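Local coordinates for SnoaL-like domain-containing protein (Methylibium petroleiphilum PM1, PDB 3G16) that is of unknown function but has the cystatin-like fold of the SnoaL-like family and may hold a small molecule in the pocket of that fold, at residues A[3-7]-A[110-114]; A[15-19]-A[30-35]; A[67-71]-A[94-98]; A[71-77]-A[89-94]. All blocks are in the same frame, centred on the assembly; numbering follows the deposited sequence. Where two conformers were deposited one is given.

Interaction 1: A[3-7]-A[110-114]; sequences TAPTL and FDRAS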
loop_
_atom_site.group_PDB
_atom_site.type_symbol
_atom_site.label_atom_id
_atom_site.label_comp_id
_atom_site.label_asym_id
_atom_site.label_seq_id
_atom_site.Cartn_x
_atom_site.Cartn_y
_atom_site.Cartn_z
ATOM N N THR A 3 -23.050 -18.388 -1.029
ATOM C CA THR A 3 -22.053 -18.267 -2.076
ATOM C C THR A 3 -21.633 -16.795 -2.111
ATOM O O THR A 3 -22.473 -15.908 -2.312
ATOM C CB THR A 3 -22.628 -18.679 -3.429
ATOM O OG1 THR A 3 -23.149 -20.012 -3.348
ATOM C CG2 THR A 3 -21.550 -18.590 -4.517
ATOM N N ALA A 4 -20.363 -16.504 -1.828
ATOM C CA ALA A 4 -19.873 -15.133 -1.832
ATOM C C ALA A 4 -19.979 -14.551 -3.230
ATOM O O ALA A 4 -19.434 -15.125 -4.156
ATOM C CB ALA A 4 -18.412 -15.118 -1.367
ATOM N N PRO A 5 -20.709 -13.425 -3.408
ATOM C CA PRO A 5 -20.752 -12.862 -4.785
ATOM C C PRO A 5 -19.379 -12.482 -5.319
ATOM O O PRO A 5 -18.563 -11.924 -4.584
ATOM C CB PRO A 5 -21.571 -11.561 -4.616
ATOM C CG PRO A 5 -22.438 -11.880 -3.391
ATOM C CD PRO A 5 -21.576 -12.664 -2.491
ATOM N N THR A 6 -19.157 -12.752 -6.605
ATOM C CA THR A 6 -17.986 -12.248 -7.297
ATOM C C THR A 6 -18.376 -10.916 -7.924
ATOM O O THR A 6 -19.245 -10.864 -8.801
ATOM C CB THR A 6 -17.522 -13.219 -8.371
ATOM O OG1 THR A 6 -17.092 -14.400 -7.716
ATOM C CG2 THR A 6 -16.362 -12.639 -9.184
ATOM N N LEU A 7 -17.750 -9.871 -7.429
ATOM C CA LEU A 7 -17.911 -8.548 -8.016
ATOM C C LEU A 7 -17.033 -8.480 -9.261
ATOM O O LEU A 7 -15.890 -8.984 -9.248
ATOM C CB LEU A 7 -17.461 -7.451 -7.069
ATOM C CG LEU A 7 -18.214 -7.427 -5.760
ATOM C CD1 LEU A 7 -17.692 -6.303 -4.854
ATOM C CD2 LEU A 7 -19.749 -7.298 -5.930
ATOM N N PHE A 110 -13.878 -4.770 -0.433
ATOM C CA PHE A 110 -15.279 -4.653 -0.758
ATOM C C PHE A 110 -16.129 -5.594 0.060
ATOM O O PHE A 110 -15.721 -6.694 0.420
ATOM C CB PHE A 110 -15.502 -4.924 -2.249
ATOM C CG PHE A 110 -15.133 -3.755 -3.105
ATOM C CD1 PHE A 110 -13.790 -3.523 -3.443
ATOM C CD2 PHE A 110 -16.070 -2.859 -3.542
ATOM C CE1 PHE A 110 -13.454 -2.432 -4.205
ATOM C CE2 PHE A 110 -15.718 -1.773 -4.318
ATOM C CZ PHE A 110 -14.421 -1.562 -4.635
ATOM N N ASP A 111 -17.321 -5.106 0.348
ATOM C CA ASP A 111 -18.432 -5.932 0.846
ATOM C C ASP A 111 -19.075 -6.542 -0.412
ATOM O O ASP A 111 -19.732 -5.848 -1.174
ATOM C CB ASP A 111 -19.441 -5.071 1.586
ATOM C CG ASP A 111 -20.681 -5.807 1.969
ATOM O OD1 ASP A 111 -20.593 -6.918 2.533
ATOM O OD2 ASP A 111 -21.766 -5.315 1.698
ATOM N N ARG A 112 -18.901 -7.838 -0.587
ATOM C CA ARG A 112 -19.451 -8.533 -1.767
ATOM C C ARG A 112 -20.975 -8.477 -1.824
ATOM O O ARG A 112 -21.532 -8.452 -2.919
ATOM C CB ARG A 112 -19.015 -9.973 -1.791
ATOM C CG ARG A 112 -17.512 -10.209 -1.919
ATOM C CD ARG A 112 -17.210 -11.658 -1.580
ATOM N NE ARG A 112 -15.808 -12.055 -1.672
ATOM C CZ ARG A 112 -15.235 -12.557 -2.751
ATOM N NH1 ARG A 112 -15.894 -12.680 -3.890
ATOM N NH2 ARG A 112 -13.957 -12.959 -2.715
ATOM N N ALA A 113 -21.620 -8.422 -0.657
ATOM C CA ALA A 113 -23.073 -8.460 -0.569
ATOM C C ALA A 113 -23.715 -7.169 -1.037
ATOM O O ALA A 113 -24.919 -7.176 -1.331
ATOM C CB ALA A 113 -23.502 -8.781 0.882
ATOM N N SER A 114 -22.967 -6.064 -1.113
ATOM C CA SER A 114 -23.507 -4.793 -1.575
ATOM C C SER A 114 -22.748 -4.193 -2.746
ATOM O O SER A 114 -23.301 -3.338 -3.432
ATOM C CB SER A 114 -23.547 -3.766 -0.421
ATOM O OG SER A 114 -22.229 -3.399 -0.045
HETATM O O HOH W 1 -14.714 -13.948 -6.227
#

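Interaction 2: A[15-19]-A[30-35]; sequences VIRTY and KMIACF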
loop_
_atom_site.group_PDB
_atom_site.type_symbol
_atom_site.label_atom_id
_atom_site.label_comp_id
_atom_site.label_asym_id
_atom_site.label_seq_id
_atom_site.Cartn_x
_atom_site.Cartn_y
_atom_site.Cartn_z
ATOM N N VAL A 15 -16.831 2.018 -8.407
ATOM C CA VAL A 15 -16.994 2.559 -7.066
ATOM C C VAL A 15 -15.768 3.350 -6.606
ATOM O O VAL A 15 -15.884 4.450 -6.043
ATOM C CB VAL A 15 -17.276 1.414 -6.082
ATOM C CG1 VAL A 15 -17.282 1.885 -4.621
ATOM C CG2 VAL A 15 -18.628 0.751 -6.414
ATOM N N ILE A 16 -14.574 2.832 -6.876
ATOM C CA ILE A 16 -13.352 3.520 -6.480
ATOM C C ILE A 16 -13.225 4.877 -7.168
ATOM O O ILE A 16 -12.932 5.898 -6.522
ATOM C CB ILE A 16 -12.149 2.622 -6.755
ATOM C CG1 ILE A 16 -12.069 1.541 -5.674
ATOM C CG2 ILE A 16 -10.841 3.475 -6.834
ATOM C CD1 ILE A 16 -11.092 0.364 -6.008
ATOM N N ARG A 17 -13.506 4.924 -8.454
ATOM C CA ARG A 17 -13.349 6.188 -9.132
ATOM C C ARG A 17 -14.446 7.208 -8.682
ATOM O O ARG A 17 -14.199 8.432 -8.616
ATOM C CB ARG A 17 -13.374 6.007 -10.647
ATOM C CG ARG A 17 -12.158 5.214 -11.161
ATOM C CD ARG A 17 -12.008 5.339 -12.696
ATOM N NE ARG A 17 -10.881 4.553 -13.179
ATOM C CZ ARG A 17 -9.594 4.914 -13.154
ATOM N NH1 ARG A 17 -9.178 6.101 -12.671
ATOM N NH2 ARG A 17 -8.697 4.065 -13.642
ATOM N N THR A 18 -15.660 6.706 -8.419
ATOM C CA THR A 18 -16.708 7.569 -7.919
ATOM C C THR A 18 -16.274 8.175 -6.558
ATOM O O THR A 18 -16.502 9.321 -6.245
ATOM C CB THR A 18 -18.033 6.829 -7.747
ATOM O OG1 THR A 18 -18.440 6.336 -9.032
ATOM C CG2 THR A 18 -19.125 7.763 -7.191
ATOM N N TYR A 19 -15.659 7.343 -5.720
ATOM C CA TYR A 19 -15.187 7.745 -4.410
ATOM C C TYR A 19 -14.177 8.898 -4.542
ATOM O O TYR A 19 -14.302 9.914 -3.899
ATOM C CB TYR A 19 -14.596 6.532 -3.650
ATOM C CG TYR A 19 -13.764 6.869 -2.447
ATOM C CD1 TYR A 19 -14.246 7.670 -1.405
ATOM C CD2 TYR A 19 -12.536 6.311 -2.313
ATOM C CE1 TYR A 19 -13.451 7.957 -0.308
ATOM C CE2 TYR A 19 -11.729 6.587 -1.211
ATOM C CZ TYR A 19 -12.198 7.424 -0.217
ATOM O OH TYR A 19 -11.376 7.648 0.892
ATOM N N LYS A 30 -21.940 11.839 -2.327
ATOM C CA LYS A 30 -21.341 10.988 -3.355
ATOM C C LYS A 30 -20.371 10.020 -2.694
ATOM O O LYS A 30 -20.386 8.811 -3.000
ATOM C CB LYS A 30 -20.623 11.769 -4.477
ATOM C CG LYS A 30 -19.825 10.842 -5.423
ATOM C CD LYS A 30 -19.175 11.560 -6.626
ATOM C CE LYS A 30 -20.234 12.244 -7.514
ATOM N NZ LYS A 30 -19.689 12.940 -8.755
HETATM N N MSE A 31 -19.554 10.513 -1.773
HETATM C CA MSE A 31 -18.599 9.634 -1.105
HETATM C C MSE A 31 -19.316 8.565 -0.264
HETATM O O MSE A 31 -18.972 7.392 -0.293
HETATM C CB MSE A 31 -17.632 10.444 -0.249
HETATM C CG MSE A 31 -16.637 11.282 -0.989
HETATM SE SE MSE A 31 -15.409 12.193 0.186
HETATM C CE MSE A 31 -16.361 13.874 0.479
ATOM N N ILE A 32 -20.319 8.972 0.505
ATOM C CA ILE A 32 -21.017 8.059 1.389
ATOM C C ILE A 32 -21.625 6.884 0.631
ATOM O O ILE A 32 -21.644 5.742 1.126
ATOM C CB ILE A 32 -22.108 8.840 2.182
ATOM C CG1 ILE A 32 -21.439 9.723 3.233
ATOM C CG2 ILE A 32 -23.107 7.907 2.860
ATOM C CD1 ILE A 32 -22.382 10.784 3.899
ATOM N N ALA A 33 -22.097 7.157 -0.591
ATOM C CA ALA A 33 -22.737 6.132 -1.421
ATOM C C ALA A 33 -21.772 5.057 -1.916
ATOM O O ALA A 33 -22.194 4.028 -2.445
ATOM C CB ALA A 33 -23.435 6.785 -2.596
ATOM N N CYS A 34 -20.465 5.296 -1.745
ATOM C CA CYS A 34 -19.484 4.318 -2.169
ATOM C C CYS A 34 -19.096 3.300 -1.110
ATOM O O CYS A 34 -18.301 2.401 -1.376
ATOM C CB CYS A 34 -18.194 5.044 -2.552
ATOM S SG CYS A 34 -18.410 6.116 -4.016
ATOM N N PHE A 35 -19.620 3.503 0.100
ATOM C CA PHE A 35 -19.298 2.667 1.248
ATOM C C PHE A 35 -20.480 2.014 1.912
ATOM O O PHE A 35 -21.579 2.573 1.897
ATOM C CB PHE A 35 -18.723 3.561 2.363
ATOM C CG PHE A 35 -17.387 4.184 2.049
ATOM C CD1 PHE A 35 -16.209 3.472 2.236
ATOM C CD2 PHE A 35 -17.288 5.474 1.566
ATOM C CE1 PHE A 35 -14.981 4.028 1.952
ATOM C CE2 PHE A 35 -16.053 6.035 1.262
ATOM C CZ PHE A 35 -14.901 5.319 1.472
#

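Interaction 3: A[67-71]-A[94-98]; sequences ETLGS and FKTNQ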
loop_
_atom_site.group_PDB
_atom_site.type_symbol
_atom_site.label_atom_id
_atom_site.label_comp_id
_atom_site.label_asym_id
_atom_site.label_seq_id
_atom_site.Cartn_x
_atom_site.Cartn_y
_atom_site.Cartn_z
ATOM N N GLU A 67 -11.620 21.772 1.839
ATOM C CA GLU A 67 -11.895 23.165 2.182
ATOM C C GLU A 67 -10.717 23.849 2.787
ATOM O O GLU A 67 -10.429 25.029 2.451
ATOM C CB GLU A 67 -13.066 23.249 3.160
ATOM C CG GLU A 67 -14.356 22.862 2.541
ATOM C CD GLU A 67 -15.521 22.791 3.505
ATOM O OE1 GLU A 67 -15.267 22.715 4.740
ATOM O OE2 GLU A 67 -16.648 22.697 2.993
ATOM N N THR A 68 -10.010 23.150 3.658
ATOM C CA THR A 68 -8.917 23.791 4.410
ATOM C C THR A 68 -7.545 23.655 3.780
ATOM O O THR A 68 -6.726 24.578 3.868
ATOM C CB THR A 68 -8.852 23.259 5.843
ATOM O OG1 THR A 68 -8.483 21.897 5.838
ATOM C CG2 THR A 68 -10.203 23.453 6.579
ATOM N N LEU A 69 -7.274 22.512 3.144
ATOM C CA LEU A 69 -5.973 22.253 2.565
ATOM C C LEU A 69 -5.952 22.394 1.034
ATOM O O LEU A 69 -4.876 22.433 0.439
ATOM C CB LEU A 69 -5.524 20.834 2.890
ATOM C CG LEU A 69 -5.486 20.379 4.366
ATOM C CD1 LEU A 69 -5.065 18.957 4.474
ATOM C CD2 LEU A 69 -4.555 21.336 5.155
ATOM N N GLY A 70 -7.111 22.451 0.414
ATOM C CA GLY A 70 -7.176 22.395 -1.037
ATOM C C GLY A 70 -6.823 20.999 -1.554
ATOM O O GLY A 70 -6.387 20.851 -2.718
ATOM N N SER A 71 -6.992 19.961 -0.732
ATOM C CA SER A 71 -6.649 18.606 -1.085
ATOM C C SER A 71 -7.198 18.215 -2.455
ATOM O O SER A 71 -8.314 18.530 -2.803
ATOM C CB SER A 71 -7.215 17.663 -0.077
ATOM O OG SER A 71 -6.632 17.902 1.197
ATOM N N PHE A 94 -2.408 15.810 -2.950
ATOM C CA PHE A 94 -1.828 17.117 -3.143
ATOM C C PHE A 94 -2.478 18.044 -2.132
ATOM O O PHE A 94 -3.665 18.298 -2.202
ATOM C CB PHE A 94 -2.092 17.656 -4.554
ATOM C CG PHE A 94 -1.312 16.955 -5.631
ATOM C CD1 PHE A 94 0.003 17.264 -5.827
ATOM C CD2 PHE A 94 -1.904 15.988 -6.430
ATOM C CE1 PHE A 94 0.750 16.608 -6.820
ATOM C CE2 PHE A 94 -1.170 15.329 -7.425
ATOM C CZ PHE A 94 0.166 15.652 -7.576
ATOM N N LYS A 95 -1.696 18.525 -1.171
ATOM C CA LYS A 95 -2.193 19.486 -0.169
ATOM C C LYS A 95 -1.899 20.841 -0.790
ATOM O O LYS A 95 -0.967 21.550 -0.416
ATOM C CB LYS A 95 -1.477 19.276 1.160
ATOM C CG LYS A 95 -1.792 17.942 1.754
ATOM C CD LYS A 95 -0.894 17.695 2.910
ATOM C CE LYS A 95 -1.127 16.422 3.534
ATOM N NZ LYS A 95 -0.160 16.438 4.677
ATOM N N THR A 96 -2.738 21.212 -1.742
ATOM C CA THR A 96 -2.483 22.310 -2.620
ATOM C C THR A 96 -2.114 23.592 -1.923
ATOM O O THR A 96 -1.117 24.262 -2.282
ATOM C CB THR A 96 -3.707 22.541 -3.549
ATOM O OG1 THR A 96 -4.111 21.275 -4.088
ATOM C CG2 THR A 96 -3.381 23.556 -4.690
ATOM N N ASN A 97 -2.931 23.952 -0.928
ATOM C CA ASN A 97 -2.753 25.258 -0.301
ATOM C C ASN A 97 -1.533 25.331 0.604
ATOM O O ASN A 97 -1.138 26.439 0.988
ATOM C CB ASN A 97 -4.012 25.629 0.460
ATOM C CG ASN A 97 -5.228 25.778 -0.437
ATOM O OD1 ASN A 97 -5.139 25.892 -1.662
ATOM N ND2 ASN A 97 -6.391 25.742 0.203
ATOM N N GLN A 98 -0.948 24.203 0.920
ATOM C CA GLN A 98 0.300 24.122 1.711
ATOM C C GLN A 98 1.521 23.885 0.819
ATOM O O GLN A 98 2.664 23.843 1.322
ATOM C CB GLN A 98 0.224 22.976 2.708
ATOM C CG GLN A 98 -0.845 23.185 3.757
ATOM C CD GLN A 98 -0.922 22.036 4.714
ATOM O OE1 GLN A 98 -0.611 20.880 4.377
ATOM N NE2 GLN A 98 -1.374 22.334 5.942
HETATM O O HOH W 2 -9.117 25.922 0.117
#

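Interaction 4: A[71-77]-A[89-94]; sequences SYWTIDA and IEWTHF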
loop_
_atom_site.group_PDB
_atom_site.type_symbol
_atom_site.label_atom_id
_atom_site.label_comp_id
_atom_site.label_asym_id
_atom_site.label_seq_id
_atom_site.Cartn_x
_atom_site.Cartn_y
_atom_site.Cartn_z
ATOM N N SER A 71 -6.992 19.961 -0.732
ATOM C CA SER A 71 -6.649 18.606 -1.085
ATOM C C SER A 71 -7.198 18.215 -2.455
ATOM O O SER A 71 -8.314 18.530 -2.803
ATOM C CB SER A 71 -7.215 17.663 -0.077
ATOM O OG SER A 71 -6.632 17.902 1.197
ATOM N N TYR A 72 -6.342 17.569 -3.227
ATOM C CA TYR A 72 -6.743 17.010 -4.522
ATOM C C TYR A 72 -6.009 15.702 -4.637
ATOM O O TYR A 72 -4.789 15.638 -4.467
ATOM C CB TYR A 72 -6.346 17.933 -5.655
ATOM C CG TYR A 72 -7.035 17.595 -6.975
ATOM C CD1 TYR A 72 -6.560 16.561 -7.783
ATOM C CD2 TYR A 72 -8.169 18.261 -7.370
ATOM C CE1 TYR A 72 -7.217 16.238 -8.967
ATOM C CE2 TYR A 72 -8.815 17.970 -8.595
ATOM C CZ TYR A 72 -8.322 16.941 -9.367
ATOM O OH TYR A 72 -8.950 16.591 -10.575
ATOM N N TRP A 73 -6.736 14.635 -4.922
ATOM C CA TRP A 73 -6.182 13.303 -5.002
ATOM C C TRP A 73 -6.155 12.783 -6.430
ATOM O O TRP A 73 -7.090 12.990 -7.195
ATOM C CB TRP A 73 -7.058 12.359 -4.174
ATOM C CG TRP A 73 -6.977 12.541 -2.730
ATOM C CD1 TRP A 73 -6.127 11.870 -1.898
ATOM C CD2 TRP A 73 -7.814 13.347 -1.883
ATOM N NE1 TRP A 73 -6.330 12.255 -0.598
ATOM C CE2 TRP A 73 -7.379 13.144 -0.551
ATOM C CE3 TRP A 73 -8.855 14.239 -2.111
ATOM C CZ2 TRP A 73 -8.009 13.769 0.535
ATOM C CZ3 TRP A 73 -9.466 14.846 -1.023
ATOM C CH2 TRP A 73 -9.031 14.604 0.278
ATOM N N THR A 74 -5.146 12.003 -6.739
ATOM C CA THR A 74 -5.048 11.294 -7.991
ATOM C C THR A 74 -4.874 9.803 -7.746
ATOM O O THR A 74 -4.217 9.379 -6.768
ATOM C CB THR A 74 -3.910 11.814 -8.879
ATOM O OG1 THR A 74 -2.647 11.638 -8.235
ATOM C CG2 THR A 74 -4.116 13.289 -9.199
ATOM N N ILE A 75 -5.449 8.996 -8.646
ATOM C CA ILE A 75 -5.264 7.555 -8.667
ATOM C C ILE A 75 -4.113 7.330 -9.624
ATOM O O ILE A 75 -4.239 7.612 -10.821
ATOM C CB ILE A 75 -6.508 6.814 -9.151
ATOM C CG1 ILE A 75 -7.687 7.014 -8.185
ATOM C CG2 ILE A 75 -6.189 5.342 -9.388
ATOM C CD1 ILE A 75 -9.021 6.368 -8.642
ATOM N N ASP A 76 -2.992 6.864 -9.104
ATOM C CA ASP A 76 -1.795 6.659 -9.901
ATOM C C ASP A 76 -1.619 5.228 -10.391
ATOM O O ASP A 76 -0.994 4.984 -11.429
ATOM C CB ASP A 76 -0.578 7.090 -9.094
ATOM C CG ASP A 76 -0.690 8.517 -8.593
ATOM O OD1 ASP A 76 -1.346 9.355 -9.264
ATOM O OD2 ASP A 76 -0.107 8.809 -7.553
ATOM N N ALA A 77 -2.110 4.266 -9.629
ATOM C CA ALA A 77 -2.117 2.859 -10.044
ATOM C C ALA A 77 -3.305 2.229 -9.388
ATOM O O ALA A 77 -3.684 2.604 -8.277
ATOM C CB ALA A 77 -0.796 2.117 -9.662
ATOM N N ILE A 89 -4.695 0.727 -4.344
ATOM C CA ILE A 89 -4.595 1.989 -5.065
ATOM C C ILE A 89 -3.298 2.689 -4.670
ATOM O O ILE A 89 -3.040 2.856 -3.447
ATOM C CB ILE A 89 -5.762 2.949 -4.702
ATOM C CG1 ILE A 89 -7.138 2.244 -4.828
ATOM C CG2 ILE A 89 -5.685 4.241 -5.519
ATOM C CD1 ILE A 89 -8.309 3.088 -4.276
ATOM N N GLU A 90 -2.485 3.106 -5.635
ATOM C CA GLU A 90 -1.338 3.991 -5.383
ATOM C C GLU A 90 -1.881 5.365 -5.690
ATOM O O GLU A 90 -2.511 5.545 -6.737
ATOM C CB GLU A 90 -0.147 3.694 -6.277
ATOM C CG GLU A 90 1.114 4.445 -5.949
ATOM C CD GLU A 90 2.215 4.189 -6.961
ATOM O OE1 GLU A 90 1.877 3.930 -8.151
ATOM O OE2 GLU A 90 3.393 4.256 -6.583
ATOM N N TRP A 91 -1.728 6.292 -4.753
ATOM C CA TRP A 91 -2.372 7.579 -4.851
ATOM C C TRP A 91 -1.445 8.744 -4.504
ATOM O O TRP A 91 -0.365 8.552 -3.910
ATOM C CB TRP A 91 -3.628 7.600 -3.933
ATOM C CG TRP A 91 -3.334 7.197 -2.511
ATOM C CD1 TRP A 91 -3.615 5.980 -1.970
ATOM C CD2 TRP A 91 -2.691 7.953 -1.462
ATOM N NE1 TRP A 91 -3.168 5.912 -0.666
ATOM C CE2 TRP A 91 -2.625 7.115 -0.316
ATOM C CE3 TRP A 91 -2.218 9.260 -1.360
ATOM C CZ2 TRP A 91 -2.054 7.536 0.892
ATOM C CZ3 TRP A 91 -1.652 9.682 -0.159
ATOM C CH2 TRP A 91 -1.579 8.810 0.951
ATOM N N THR A 92 -1.894 9.945 -4.822
ATOM C CA THR A 92 -1.218 11.164 -4.424
ATOM C C THR A 92 -2.266 12.062 -3.801
ATOM O O THR A 92 -3.360 12.238 -4.353
ATOM C CB THR A 92 -0.534 11.892 -5.584
ATOM O OG1 THR A 92 0.450 11.009 -6.156
ATOM C CG2 THR A 92 0.166 13.194 -5.126
ATOM N N HIS A 93 -1.923 12.608 -2.644
ATOM C CA HIS A 93 -2.707 13.606 -1.941
ATOM C C HIS A 93 -1.928 14.928 -2.086
ATOM O O HIS A 93 -0.882 15.137 -1.450
ATOM C CB HIS A 93 -2.882 13.183 -0.475
ATOM C CG HIS A 93 -3.659 14.163 0.357
ATOM N ND1 HIS A 93 -4.001 13.901 1.668
ATOM C CD2 HIS A 93 -4.220 15.356 0.045
ATOM C CE1 HIS A 93 -4.670 14.947 2.145
ATOM N NE2 HIS A 93 -4.827 15.838 1.176
ATOM N N PHE A 94 -2.408 15.810 -2.950
ATOM C CA PHE A 94 -1.828 17.117 -3.143
ATOM C C PHE A 94 -2.478 18.044 -2.132
ATOM O O PHE A 94 -3.665 18.298 -2.202
ATOM C CB PHE A 94 -2.092 17.656 -4.554
ATOM C CG PHE A 94 -1.312 16.955 -5.631
ATOM C CD1 PHE A 94 0.003 17.264 -5.827
ATOM C CD2 PHE A 94 -1.904 15.988 -6.430
ATOM C CE1 PHE A 94 0.750 16.608 -6.820
ATOM C CE2 PHE A 94 -1.170 15.329 -7.425
ATOM C CZ PHE A 94 0.166 15.652 -7.576
HETATM O O HOH W 3 1.673 7.838 -5.810
#

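Interaction 1: A[3-7]-A[110-114]
R112 runs its side chain past the A4–P5 backbone, its guanidinium turned so that P5 meets an edge and A4 a face. R112 NH1 donates to P5 O at 2.9 Å, nearly straight at 163° about the hydrogen. The carbonyl oxygen sits in the guanidinium plane, whereas the nitrogen stands 40° out of the carbonyl plane, off the lone pairs. R112 chi1 of -63° sets CG beside the backbone N, and the chain is then extended to NE, which brings its methylenes past the same oxygen; the A4 methyl lies over one face of the guanidinium, with A4 CB 3.7 Å from R112 CD. A water accepts from R112 NH1 and also bonds T6 OG1. P5 CB and CG lie against the R112 carbonyl, P5 CB 3.5 Å from R112 O. At the other end L7 is directed at the 110-114 segment: its CD1 meets F110 CB at 3.7 Å and approaches the ring obliquely, while L7 CD2 comes to 3.7 Å from R112 O. R112 NH2 also bonds to E83 O, so one guanidinium bridges the N-terminal arm and the loop between strands 71-81 and 86-95. An alanine in place of R112 is likely to leave P5 O and E83 O without this donor and remove the surface on which the A4 methyl packs. F110 leans on M12, V15 and I16 of helix 9-24. The contact is surface packing in the cystatin-like fold: the extended N-terminal arm is laid against the turn that follows sheet strand 100-111, just before the arm enters helix 9-24.

Interaction 2: A[15-19]-A[30-35]
Y19 CG stands opposite the backbone N (chi1 165°), and F35 CG lies beside its own N (chi1 -67°); together these torsions carry the two rings into an edge-to-face pair. F35 supplies the edge and Y19 the face, with planes at 82° and centroids 5.0 Å apart. The nearest atoms, Y19 CE1 and F35 CZ, are separated by 3.5 Å, and F35 CZ stands over the rim of the Y19 ring. C34 fills the middle of the interface: its SG sits against the helix backbone, 3.5 Å from Y19 N, and touches T18 CG2 at 3.6 Å. That amide is already bonded to V15 O within the helix, so the sulfur contact reads as packing. V15 CG1 approaches the same residue from one turn earlier, 3.4 Å from C34 O. On the outer side the T18 methyl crosses the K30 chain, T18 CG2 to K30 CG being 3.6 Å, while K30 NZ goes on to a salt bridge with E25 and T18 OG1 bonds to K14 O. M31, a selenomethionine, adds its CG near Y19 CD1 at 4.4 Å, then turns its selenium end away toward A59 and W62 of helix 55-69. Y19 OH bonds to W62 NE1 of that same helix. V15, Y19 and F35 also rest on I117 and I120 of strand 116-124, so the contact packs helix 9-24 and the short helix 28-32 onto the sheet, beside helix 55-69.

Interaction 3: A[67-71]-A[94-98]
L69 and G70 offer successive carbonyls to the 96-98 turn. N97 N donates to L69 O at 2.8 Å with an N-H···O angle of 163°, the donor nitrogen somewhat off the carbonyl plane; T96 OG1 donates to G70 O at 2.7 Å from above the plane. L69 CD2 lies against the amide of Q98, 3.4 Å from Q98 NE2, the two side chains crossing at a slant. N97 folds back over the helix end with CG beside its backbone N (chi1 -63°), placing ND2 over the L69–G70 peptide; there a water accepts from N97 ND2 at 2.7 Å and donates to E67 O. This is a helix C-terminus joined to the end of a sheet strand: G70 leaves helix 55-69 with positive phi (70°), and a CB on it would clash with N97 OD1. K95, centre of an inverse gamma turn, bends the chain out of strand 86-95. Replacing N97 with an alanine would probably lose the water link to E67 O and leave A156 N of the second subunit without its acceptor, N97 OD1. That subunit forms the outer shell: its S151 bonds to T96 OG1, its R153 to S71 O, and its Q128 to K95 NZ.

Interaction 4: A[71-77]-A[89-94]
Y72 and F94 open a ladder of backbone bonds that joins the two antiparallel strands. Y72 N to F94 O and F94 N to Y72 O close one hydrogen-bonded pair; T74 and T92 close the next in the same way, and W73–H93 and I75–W91 are the non-hydrogen-bonded pairs. Beyond I75 the register slips by one residue: D76 N (2.8 Å) and A77 N (3.2 Å) both donate to E90 O from the same face of its plane, a classic beta bulge. Among side-chain polar bonds, S71 OG meets H93 NE2 at 2.7 Å near the imidazole plane, which, with W73 over one face, probably fixes the ring's rotation. D76, in the bulge, takes T92 OG1 on the syn lone pair of OD2 at 2.7 Å and T74 OG1 on OD1 at 2.8 Å; a water also links D76 OD2 with W91 O. Aromatic contacts follow. With H93 CG anti to the backbone N (chi1 179°), the imidazole lies beside W73 and points the same way, the planes inclined at 31° and W73 NE1 3.4 Å from H93 CG. T92 CG2 lies over a face of the F94 ring, while T74 CG2 reaches its edge. W73 NE1 bonds to an unidentified ligand, probably from the crystallisation liquor, and H93 ND1 reaches it weakly. In apolar packing, I75 CG2 touches I89 CG2. Helix 9-24 covers the W73 and I75 face through C23 and Y20, strand 100-111 pairs with 86-95 on the far side, and the second subunit meets the opposite face, where its R121 and Y147 hold the E90 carboxylate.

Interactions 1 and 2 meet where F110 packs on helix 9-24, F110 CZ lying 4.0 Å from I16 CG1. The same isoleucine joins interaction 2 to interaction 4, I16 CG2 being 3.6 Å from I89 CD1, so I16 links the N-terminal contact and the hairpin through the core between helix and sheet. Interactions 3 and 4 share S71 and F94; both face the second subunit. Interactions 1 and 3 lie on opposite sides of the chain's centre, their centres about 35 Å apart. The unidentified ligand, probably from the crystallisation liquor, lies about 3 Å from the W73 side chain and about 4 Å from that of Y19, consistent with a pocket between interactions 2 and 4.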